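Local coordinates for mycosin-1 (Mycobacterium smegmatis, PDB 4KB5), which acts as a membrane-anchored, subtilisin-like serine protease that cleaves the secreted protein EspB and may play a dual role in regulating ESX-1 type VII secretion and virulence, at residues Q56-G61 with A366-I371; A62-A67 with L321-K326; A203-G208 with P375-F380; Q327-L332 with I338-A343. One frame throughout, in Å; residues are numbered along the deposited sequence.

Contact 1 (Q56-G61 with A366-I371)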
# COMPACT_ATOMS: atom_id res chain seq x y z
N GLN A 56 -16.54 -9.80 -9.32
CA GLN A 56 -17.50 -8.70 -9.30
C GLN A 56 -18.96 -9.14 -9.40
O GLN A 56 -19.86 -8.32 -9.26
CB GLN A 56 -17.14 -7.63 -10.33
CG GLN A 56 -15.80 -6.98 -10.03
CD GLN A 56 -15.36 -5.96 -11.06
OE1 GLN A 56 -15.85 -5.95 -12.18
NE2 GLN A 56 -14.41 -5.11 -10.68
N LYS A 57 -19.19 -10.43 -9.61
CA LYS A 57 -20.55 -10.99 -9.48
C LYS A 57 -21.00 -11.04 -8.02
O LYS A 57 -22.19 -11.12 -7.73
CB LYS A 57 -20.62 -12.39 -10.10
CG LYS A 57 -20.42 -12.36 -11.61
CD LYS A 57 -20.47 -13.73 -12.26
CE LYS A 57 -20.40 -13.55 -13.77
NZ LYS A 57 -20.24 -14.84 -14.49
N PHE A 58 -20.04 -10.96 -7.10
CA PHE A 58 -20.32 -11.05 -5.66
C PHE A 58 -20.26 -9.71 -4.92
O PHE A 58 -20.90 -9.57 -3.88
CB PHE A 58 -19.39 -12.07 -5.02
CG PHE A 58 -19.47 -13.43 -5.64
CD1 PHE A 58 -20.59 -14.24 -5.42
CD2 PHE A 58 -18.46 -13.89 -6.48
CE1 PHE A 58 -20.68 -15.49 -6.02
CE2 PHE A 58 -18.55 -15.13 -7.08
CZ PHE A 58 -19.66 -15.94 -6.85
N ALA A 59 -19.50 -8.76 -5.44
CA ALA A 59 -19.34 -7.43 -4.83
C ALA A 59 -18.70 -6.45 -5.81
O ALA A 59 -17.95 -6.86 -6.69
CB ALA A 59 -18.50 -7.52 -3.56
N THR A 60 -18.98 -5.16 -5.63
CA THR A 60 -18.34 -4.09 -6.41
C THR A 60 -17.69 -3.01 -5.53
O THR A 60 -17.08 -2.07 -6.04
CB THR A 60 -19.35 -3.36 -7.33
OG1 THR A 60 -20.46 -2.91 -6.54
CG2 THR A 60 -19.85 -4.24 -8.46
N GLY A 61 -17.83 -3.13 -4.21
CA GLY A 61 -17.34 -2.11 -3.28
C GLY A 61 -18.33 -0.99 -3.02
O GLY A 61 -17.98 0.03 -2.41
N ALA A 366 -11.73 -15.46 -1.61
CA ALA A 366 -11.97 -14.50 -0.51
C ALA A 366 -13.44 -14.11 -0.35
O ALA A 366 -13.91 -13.83 0.75
CB ALA A 366 -11.11 -13.26 -0.65
N LEU A 367 -14.16 -14.10 -1.47
CA LEU A 367 -15.54 -13.64 -1.44
C LEU A 367 -16.57 -14.76 -1.24
O LEU A 367 -17.74 -14.48 -0.98
CB LEU A 367 -15.85 -12.83 -2.72
CG LEU A 367 -15.18 -11.45 -2.81
CD1 LEU A 367 -15.13 -10.95 -4.25
CD2 LEU A 367 -15.85 -10.43 -1.91
N THR A 368 -16.14 -16.01 -1.35
CA THR A 368 -17.08 -17.15 -1.36
C THR A 368 -16.81 -18.25 -0.31
O THR A 368 -17.76 -18.87 0.15
CB THR A 368 -17.18 -17.82 -2.76
OG1 THR A 368 -15.87 -18.24 -3.18
CG2 THR A 368 -17.74 -16.88 -3.80
N TRP A 369 -15.55 -18.49 0.05
CA TRP A 369 -15.24 -19.57 1.03
C TRP A 369 -15.87 -19.32 2.37
O TRP A 369 -15.98 -18.16 2.82
CB TRP A 369 -13.74 -19.75 1.23
CG TRP A 369 -12.99 -20.45 0.11
CD1 TRP A 369 -13.37 -20.58 -1.22
CD2 TRP A 369 -11.66 -21.09 0.19
NE1 TRP A 369 -12.43 -21.27 -1.93
CE2 TRP A 369 -11.37 -21.60 -1.15
CE3 TRP A 369 -10.73 -21.31 1.21
CZ2 TRP A 369 -10.20 -22.28 -1.45
CZ3 TRP A 369 -9.55 -22.00 0.89
CH2 TRP A 369 -9.29 -22.47 -0.40
N GLU A 370 -16.29 -20.41 3.01
CA GLU A 370 -16.78 -20.34 4.38
C GLU A 370 -15.66 -20.79 5.30
O GLU A 370 -15.16 -21.93 5.20
CB GLU A 370 -18.02 -21.22 4.56
CG GLU A 370 -19.03 -20.66 5.55
CD GLU A 370 -19.90 -21.74 6.17
OE1 GLU A 370 -20.22 -21.62 7.37
OE2 GLU A 370 -20.25 -22.72 5.47
N ILE A 371 -15.23 -19.89 6.17
CA ILE A 371 -14.12 -20.15 7.09
C ILE A 371 -14.45 -19.59 8.48
O ILE A 371 -15.32 -18.73 8.60
CB ILE A 371 -12.78 -19.55 6.58
CG1 ILE A 371 -12.88 -18.02 6.49
CG2 ILE A 371 -12.33 -20.21 5.28
CD1 ILE A 371 -11.61 -17.31 6.05

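Contact 2 (A62-A67 with L321-K326)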
# COMPACT_ATOMS: atom_id res chain seq x y z
N ALA A 62 -19.58 -1.16 -3.46
CA ALA A 62 -20.64 -0.19 -3.21
C ALA A 62 -20.77 0.05 -1.72
O ALA A 62 -20.81 -0.91 -0.94
CB ALA A 62 -21.96 -0.67 -3.79
N GLY A 63 -20.82 1.32 -1.33
CA GLY A 63 -20.97 1.71 0.07
C GLY A 63 -19.67 1.78 0.86
O GLY A 63 -19.68 2.06 2.05
N VAL A 64 -18.54 1.53 0.19
CA VAL A 64 -17.26 1.49 0.89
C VAL A 64 -16.37 2.65 0.48
O VAL A 64 -16.32 3.01 -0.69
CB VAL A 64 -16.51 0.15 0.65
CG1 VAL A 64 -15.17 0.15 1.36
CG2 VAL A 64 -17.37 -1.03 1.09
N THR A 65 -15.67 3.24 1.44
CA THR A 65 -14.76 4.35 1.17
C THR A 65 -13.33 3.90 1.36
O THR A 65 -12.97 3.36 2.40
CB THR A 65 -15.09 5.55 2.10
OG1 THR A 65 -16.41 6.01 1.81
CG2 THR A 65 -14.11 6.70 1.91
N VAL A 66 -12.51 4.12 0.33
CA VAL A 66 -11.11 3.77 0.37
C VAL A 66 -10.25 5.02 0.30
O VAL A 66 -10.40 5.84 -0.63
CB VAL A 66 -10.72 2.82 -0.79
CG1 VAL A 66 -9.25 2.40 -0.69
CG2 VAL A 66 -11.63 1.60 -0.81
N ALA A 67 -9.36 5.17 1.28
CA ALA A 67 -8.39 6.24 1.28
C ALA A 67 -7.13 5.79 0.58
O ALA A 67 -6.58 4.70 0.84
CB ALA A 67 -8.09 6.69 2.71
N LEU A 321 -9.59 -5.55 -3.08
CA LEU A 321 -10.23 -6.79 -2.58
C LEU A 321 -10.86 -6.57 -1.19
O LEU A 321 -12.00 -6.99 -0.91
CB LEU A 321 -9.22 -7.95 -2.57
CG LEU A 321 -9.73 -9.29 -1.98
CD1 LEU A 321 -11.01 -9.80 -2.66
CD2 LEU A 321 -8.66 -10.37 -2.03
N ALA A 322 -10.12 -5.88 -0.32
CA ALA A 322 -10.66 -5.60 1.02
C ALA A 322 -12.00 -4.87 0.95
O ALA A 322 -12.92 -5.15 1.75
CB ALA A 322 -9.63 -4.83 1.87
N ALA A 323 -12.14 -3.95 -0.01
CA ALA A 323 -13.40 -3.24 -0.23
C ALA A 323 -14.52 -4.17 -0.71
O ALA A 323 -15.66 -4.09 -0.24
CB ALA A 323 -13.20 -2.09 -1.20
N LEU A 324 -14.20 -5.06 -1.65
CA LEU A 324 -15.16 -6.12 -2.04
C LEU A 324 -15.61 -6.93 -0.82
O LEU A 324 -16.81 -7.12 -0.60
CB LEU A 324 -14.54 -7.05 -3.09
CG LEU A 324 -14.11 -6.39 -4.41
CD1 LEU A 324 -13.70 -7.43 -5.44
CD2 LEU A 324 -15.24 -5.53 -4.97
N VAL A 325 -14.64 -7.38 -0.03
CA VAL A 325 -14.94 -8.17 1.18
C VAL A 325 -15.80 -7.36 2.15
O VAL A 325 -16.78 -7.87 2.69
CB VAL A 325 -13.65 -8.67 1.86
CG1 VAL A 325 -13.97 -9.36 3.19
CG2 VAL A 325 -12.89 -9.61 0.93
N LYS A 326 -15.46 -6.08 2.32
CA LYS A 326 -16.20 -5.20 3.22
C LYS A 326 -17.68 -5.04 2.81
O LYS A 326 -18.57 -5.05 3.65
CB LYS A 326 -15.49 -3.84 3.33
CG LYS A 326 -16.15 -2.82 4.24
CD LYS A 326 -16.26 -3.31 5.68
CE LYS A 326 -16.93 -2.27 6.55
NZ LYS A 326 -17.19 -2.78 7.91

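Contact 3 (A203-G208 with P375-F380)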
# COMPACT_ATOMS: atom_id res chain seq x y z
N ALA A 203 -6.30 4.03 13.93
CA ALA A 203 -7.11 3.80 12.73
C ALA A 203 -7.72 2.38 12.69
O ALA A 203 -8.89 2.21 12.31
CB ALA A 203 -6.27 4.07 11.48
N VAL A 204 -6.94 1.38 13.11
CA VAL A 204 -7.42 -0.02 13.03
C VAL A 204 -8.31 -0.35 14.22
O VAL A 204 -9.47 -0.71 14.06
CB VAL A 204 -6.24 -1.02 12.93
CG1 VAL A 204 -6.73 -2.47 12.85
CG2 VAL A 204 -5.37 -0.71 11.72
N ASN A 205 -7.78 -0.19 15.42
CA ASN A 205 -8.46 -0.68 16.63
C ASN A 205 -9.52 0.24 17.21
O ASN A 205 -10.46 -0.23 17.83
CB ASN A 205 -7.43 -1.13 17.67
CG ASN A 205 -6.71 -2.41 17.24
OD1 ASN A 205 -7.33 -3.28 16.62
ND2 ASN A 205 -5.42 -2.52 17.52
N VAL A 206 -9.38 1.55 16.99
CA VAL A 206 -10.38 2.52 17.45
C VAL A 206 -11.38 2.84 16.34
O VAL A 206 -12.58 2.81 16.57
CB VAL A 206 -9.74 3.82 18.00
CG1 VAL A 206 -10.81 4.81 18.44
CG2 VAL A 206 -8.81 3.52 19.17
N LYS A 207 -10.90 3.14 15.13
CA LYS A 207 -11.82 3.53 14.06
C LYS A 207 -12.27 2.40 13.10
O LYS A 207 -13.16 2.60 12.28
CB LYS A 207 -11.27 4.73 13.27
CG LYS A 207 -11.02 5.98 14.11
CD LYS A 207 -12.32 6.54 14.70
CE LYS A 207 -12.99 7.50 13.74
NZ LYS A 207 -14.43 7.69 14.06
N GLY A 208 -11.67 1.22 13.20
CA GLY A 208 -12.17 0.06 12.46
C GLY A 208 -11.81 0.02 10.97
O GLY A 208 -12.58 -0.49 10.16
N PRO A 375 -10.39 -14.03 15.63
CA PRO A 375 -10.47 -12.94 16.62
C PRO A 375 -10.88 -11.59 15.99
O PRO A 375 -10.53 -11.31 14.85
CB PRO A 375 -9.05 -12.84 17.18
CG PRO A 375 -8.24 -13.91 16.52
CD PRO A 375 -9.00 -14.44 15.34
N GLU A 376 -11.62 -10.78 16.75
CA GLU A 376 -12.11 -9.50 16.25
C GLU A 376 -11.00 -8.45 16.10
O GLU A 376 -11.05 -7.63 15.20
CB GLU A 376 -13.22 -8.96 17.15
CG GLU A 376 -14.50 -9.78 17.06
CD GLU A 376 -15.65 -9.18 17.86
OE1 GLU A 376 -15.44 -8.19 18.59
OE2 GLU A 376 -16.77 -9.71 17.76
N LYS A 377 -10.02 -8.49 17.00
CA LYS A 377 -8.86 -7.61 16.90
C LYS A 377 -7.61 -8.45 16.94
O LYS A 377 -7.60 -9.53 17.54
CB LYS A 377 -8.86 -6.56 18.01
CG LYS A 377 -10.19 -5.82 18.08
CD LYS A 377 -10.08 -4.44 18.69
CE LYS A 377 -11.37 -3.70 18.42
NZ LYS A 377 -11.55 -2.49 19.27
N ALA A 378 -6.55 -7.96 16.27
CA ALA A 378 -5.27 -8.65 16.29
C ALA A 378 -4.85 -8.94 17.73
O ALA A 378 -4.75 -8.01 18.53
CB ALA A 378 -4.20 -7.83 15.58
N PRO A 379 -4.60 -10.22 18.07
CA PRO A 379 -4.15 -10.58 19.42
C PRO A 379 -2.80 -9.96 19.77
O PRO A 379 -1.94 -9.79 18.88
CB PRO A 379 -4.01 -12.11 19.36
CG PRO A 379 -4.79 -12.53 18.16
CD PRO A 379 -4.68 -11.39 17.18
N PHE A 380 -2.60 -9.60 21.04
CA PHE A 380 -1.33 -9.02 21.46
C PHE A 380 -0.85 -9.55 22.82
O PHE A 380 -1.62 -10.13 23.58
CB PHE A 380 -1.39 -7.49 21.46
CG PHE A 380 -2.31 -6.89 22.51
CD1 PHE A 380 -3.64 -6.61 22.22
CD2 PHE A 380 -1.82 -6.58 23.79
CE1 PHE A 380 -4.48 -6.05 23.19
CE2 PHE A 380 -2.65 -6.01 24.75
CZ PHE A 380 -3.98 -5.75 24.45
O HOH W 1 -7.13 -5.45 14.74
O HOH W 2 -4.51 -5.38 18.33

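Contact 4 (Q327-L332 with I338-A343)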
# COMPACT_ATOMS: atom_id res chain seq x y z
N GLN A 327 -17.94 -4.90 1.51
CA GLN A 327 -19.32 -4.86 1.04
C GLN A 327 -20.03 -6.20 1.26
O GLN A 327 -21.16 -6.23 1.74
CB GLN A 327 -19.43 -4.46 -0.44
CG GLN A 327 -20.88 -4.40 -0.91
CD GLN A 327 -21.07 -4.31 -2.41
OE1 GLN A 327 -22.19 -4.20 -2.88
NE2 GLN A 327 -19.99 -4.35 -3.17
N ARG A 328 -19.38 -7.29 0.88
CA ARG A 328 -20.01 -8.60 0.97
C ARG A 328 -20.23 -9.06 2.42
O ARG A 328 -21.31 -9.58 2.73
CB ARG A 328 -19.23 -9.66 0.20
CG ARG A 328 -19.98 -10.98 0.08
CD ARG A 328 -19.73 -11.64 -1.25
NE ARG A 328 -20.33 -12.97 -1.32
CZ ARG A 328 -21.53 -13.24 -1.82
NH1 ARG A 328 -22.31 -12.28 -2.30
NH2 ARG A 328 -21.96 -14.49 -1.83
N PHE A 329 -19.24 -8.85 3.28
CA PHE A 329 -19.36 -9.21 4.70
C PHE A 329 -19.19 -7.99 5.61
O PHE A 329 -18.13 -7.79 6.21
CB PHE A 329 -18.35 -10.28 5.08
CG PHE A 329 -18.35 -11.47 4.17
CD1 PHE A 329 -17.42 -11.58 3.14
CD2 PHE A 329 -19.29 -12.49 4.34
CE1 PHE A 329 -17.41 -12.69 2.30
CE2 PHE A 329 -19.29 -13.59 3.49
CZ PHE A 329 -18.34 -13.69 2.48
N PRO A 330 -20.24 -7.16 5.72
CA PRO A 330 -20.08 -5.86 6.37
C PRO A 330 -19.88 -5.92 7.89
O PRO A 330 -19.53 -4.90 8.49
CB PRO A 330 -21.36 -5.11 6.00
CG PRO A 330 -22.36 -6.16 5.68
CD PRO A 330 -21.60 -7.34 5.17
N ASP A 331 -20.07 -7.09 8.49
CA ASP A 331 -19.91 -7.25 9.94
C ASP A 331 -18.47 -7.56 10.34
O ASP A 331 -18.12 -7.46 11.51
CB ASP A 331 -20.84 -8.33 10.49
CG ASP A 331 -22.30 -7.89 10.53
OD1 ASP A 331 -22.59 -6.68 10.52
OD2 ASP A 331 -23.18 -8.78 10.57
N LEU A 332 -17.64 -7.94 9.38
CA LEU A 332 -16.26 -8.32 9.67
C LEU A 332 -15.47 -7.10 10.10
O LEU A 332 -15.68 -6.01 9.57
CB LEU A 332 -15.61 -8.99 8.47
CG LEU A 332 -16.18 -10.37 8.09
CD1 LEU A 332 -15.32 -10.99 6.99
CD2 LEU A 332 -16.29 -11.30 9.29
N ILE A 338 -8.70 -9.03 6.92
CA ILE A 338 -7.33 -9.46 6.63
C ILE A 338 -7.19 -11.00 6.72
O ILE A 338 -6.54 -11.61 5.87
CB ILE A 338 -6.31 -8.79 7.56
CG1 ILE A 338 -6.15 -7.29 7.22
CG2 ILE A 338 -4.94 -9.46 7.48
CD1 ILE A 338 -5.46 -6.50 8.31
N ASN A 339 -7.81 -11.60 7.74
CA ASN A 339 -7.73 -13.06 7.92
C ASN A 339 -8.32 -13.80 6.72
O ASN A 339 -7.74 -14.75 6.22
CB ASN A 339 -8.45 -13.51 9.20
CG ASN A 339 -8.46 -15.03 9.35
OD1 ASN A 339 -9.51 -15.68 9.24
ND2 ASN A 339 -7.29 -15.61 9.55
N ARG A 340 -9.49 -13.35 6.29
CA ARG A 340 -10.18 -13.89 5.13
C ARG A 340 -9.34 -13.79 3.83
O ARG A 340 -9.29 -14.74 3.04
CB ARG A 340 -11.53 -13.19 5.01
CG ARG A 340 -12.29 -13.49 3.74
CD ARG A 340 -13.74 -13.06 3.87
NE ARG A 340 -14.50 -14.03 4.64
CZ ARG A 340 -15.01 -15.17 4.16
NH1 ARG A 340 -15.67 -15.97 4.98
NH2 ARG A 340 -14.87 -15.51 2.88
N ILE A 341 -8.67 -12.66 3.64
CA ILE A 341 -7.81 -12.46 2.48
C ILE A 341 -6.56 -13.36 2.52
O ILE A 341 -6.20 -13.97 1.51
CB ILE A 341 -7.43 -10.96 2.33
CG1 ILE A 341 -8.68 -10.15 1.94
CG2 ILE A 341 -6.30 -10.77 1.31
CD1 ILE A 341 -8.46 -8.65 1.85
N THR A 342 -5.91 -13.46 3.68
CA THR A 342 -4.70 -14.27 3.79
C THR A 342 -4.99 -15.78 3.82
O THR A 342 -4.19 -16.56 3.32
CB THR A 342 -3.85 -13.86 5.00
OG1 THR A 342 -4.63 -14.03 6.20
CG2 THR A 342 -3.41 -12.38 4.87
N ALA A 343 -6.12 -16.18 4.40
CA ALA A 343 -6.50 -17.58 4.54
C ALA A 343 -6.88 -18.21 3.21
O ALA A 343 -6.68 -19.41 3.03
CB ALA A 343 -7.66 -17.73 5.51

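Contact 1 (Q56-G61 with A366-I371)
Phe58 lays one face of its ring against the methyl group of Thr368, an example of how a loop can seat itself on a distant helix by apolar contact. Thr368 CG2 stands 3.8 Å from the centroid of the Phe58 ring and 13° off its normal, a CH-pi contact almost directly above the ring centre. The nearest ring atom is at the far end, where Phe58 CZ comes to 3.7 Å of Thr368 CG2. With chi1 of Thr368 at 57°, OG1 lies between the backbone N and the carbonyl carbon, and the methyl is the branch sent to the ring; the hydroxyl is occupied within its own helix by the carbonyl of Val364. The root of the aromatic side chain takes part as well, since Phe58 CB is 4.3 Å from Leu367 CB. Beside it, the buried Ala59 offers its methyl to a branch tip of the leucine, Ala59 CB meeting Leu367 CD2 at 4.3 Å. Polar links come from a third element: Arg328 gives a hydrogen bond from NE to Leu367 O and a weak one from NH1 to Phe58 O. The loop between helix 52-55 and strand 65-70 thus meets helix 363-368 alongside the C-terminal part of helix 311-328, whose Leu324 touches both Ala59 and Leu367.

Contact 2 (A62-A67 with L321-K326)
Lys326 rests the root of its side chain on Val64 where helix 311-328 packs against the chain entering strand 65-70 of the parallel sheet, the helix-on-sheet layering of the subtilisin fold. Its CB lies 4.1 Å from Val64 CG2, and its CG is closer, 3.8 Å from the same Val64 CG2. A bend at chi2 (60°) carries CD, CE and NZ away from the valine, and the ammonium group reaches the carbonyl of Pro330 in a hydrogen bond. The aliphatic part thereby serves the buried interface while the charge is spent elsewhere. One turn earlier, the small side chain of Ala323 is consistent with the close approach, its CA 6.2 Å from the CA of Val64. The two valine branches divide the helix between them: CG2 takes Lys326 and the backbone carbonyl of Ala323, whereas CG1 takes the alanine methyl. Val66 points to the same helix. Strand 65-70 ends at Asp70 and helix 311-328 carries Ser312 near its start, both inferred to belong to the charge relay, so the packing joins two elements that probably bear catalytic residues. The Ala323 methyl sits between two valines, its CB 3.9 Å from Val64 CG1 and 4.0 Å from Val66 CG2.

Contact 3 (A203-G208 with P375-F380)
Lys377 and Asn205 pass each other at a slant, the long lysine chain running across the amide of the asparagine to reach the main chain behind it. The site is the C-terminal part of helix 194-206, where a wider pi-type turn covers residues 203-206 and Gly208, with positive phi, is the first residue to leave the helical conformation. Near such an end, carbonyl groups lack the usual helical partners, and a lysine from another part of the chain can supply a donor. Here Lys377 NZ gives a hydrogen bond of 2.9 Å to Asn205 O, lying in the carbonyl plane with an angle of 148° at the oxygen. A chain extended beyond CG gives the lysine the span for this. On the way its methylenes skirt the amide oxygen, Lys377 CD coming to 3.6 Å of Asn205 OD1. The amide itself is turned toward the backbone of Ala378, which follows Lys377, and meets it through two waters. One donates a hydrogen bond to Asn205 OD1 and accepts one from Ala378 N; the other, held weakly by ND2, donates to Ala378 O. Asn201, one helical turn back, fixes the amide by taking a direct bond from ND2 through its OD1. At this surface contact the loop following helix 363-368 is therefore moored largely through polar groups, the second water lying 2.6 Å from Ala378 O.

Contact 4 (Q327-L332 with I338-A343)
Phe329 is the first residue to leave the helical conformation after helix 311-328, and a type I beta turn from Phe329 to Leu332, closed by Leu332 N to Phe329 O at 3.2 Å, reverses the chain ahead of helix 334-343. The turn illustrates how the link between two successive helices can be packed round a single arginine. Phe329 and Leu332, its first and last residues, both point at Arg340. The guanidinium lies on a face of the Phe329 ring as a cation-pi stack, its CZ 4.3 Å from the ring centroid and the planes 27° apart. Contact is closest at one side of the ring, Phe329 CE1 being 3.8 Å from Arg340 NH2. A bend at chi3 (-79°) turns the flat end of the arginine off its extended stem, which also meets the ring, Arg340 CD lying 4.0 Å from Phe329 CD1. Leu332 crosses the arginine at about a right angle, its CD1 3.9 Å from Arg340 NE. NH2 bonds beyond the turn to the carbonyls of Ala366 and Trp369. The buried charge is probably well compensated, and the two carbonyl bonds from NH2 together with the ring face would restrict the group's rotation.

From the N terminus, the chain first lays down 56-61 and then 62-67, each waiting for a partner far along the sequence. Segment 203-208 follows on a helix of the catalytic domain. Contact 2 is the first to close, when 321-326 packs against the start of strand 65-70; contact 4 then opens and closes across the following turn. Contact 1 closes at 366-371 and encloses both. Contact 3 closes last, at 375-380: it crosses contacts 1 and 2 and encloses contact 4. Helix 311-328, shared by contacts 2 and 4, also touches contact 1 through Leu324; these three join the parallel sheet to helices 334-343 and 363-368, while contact 3 tethers the tail to helix 194-206.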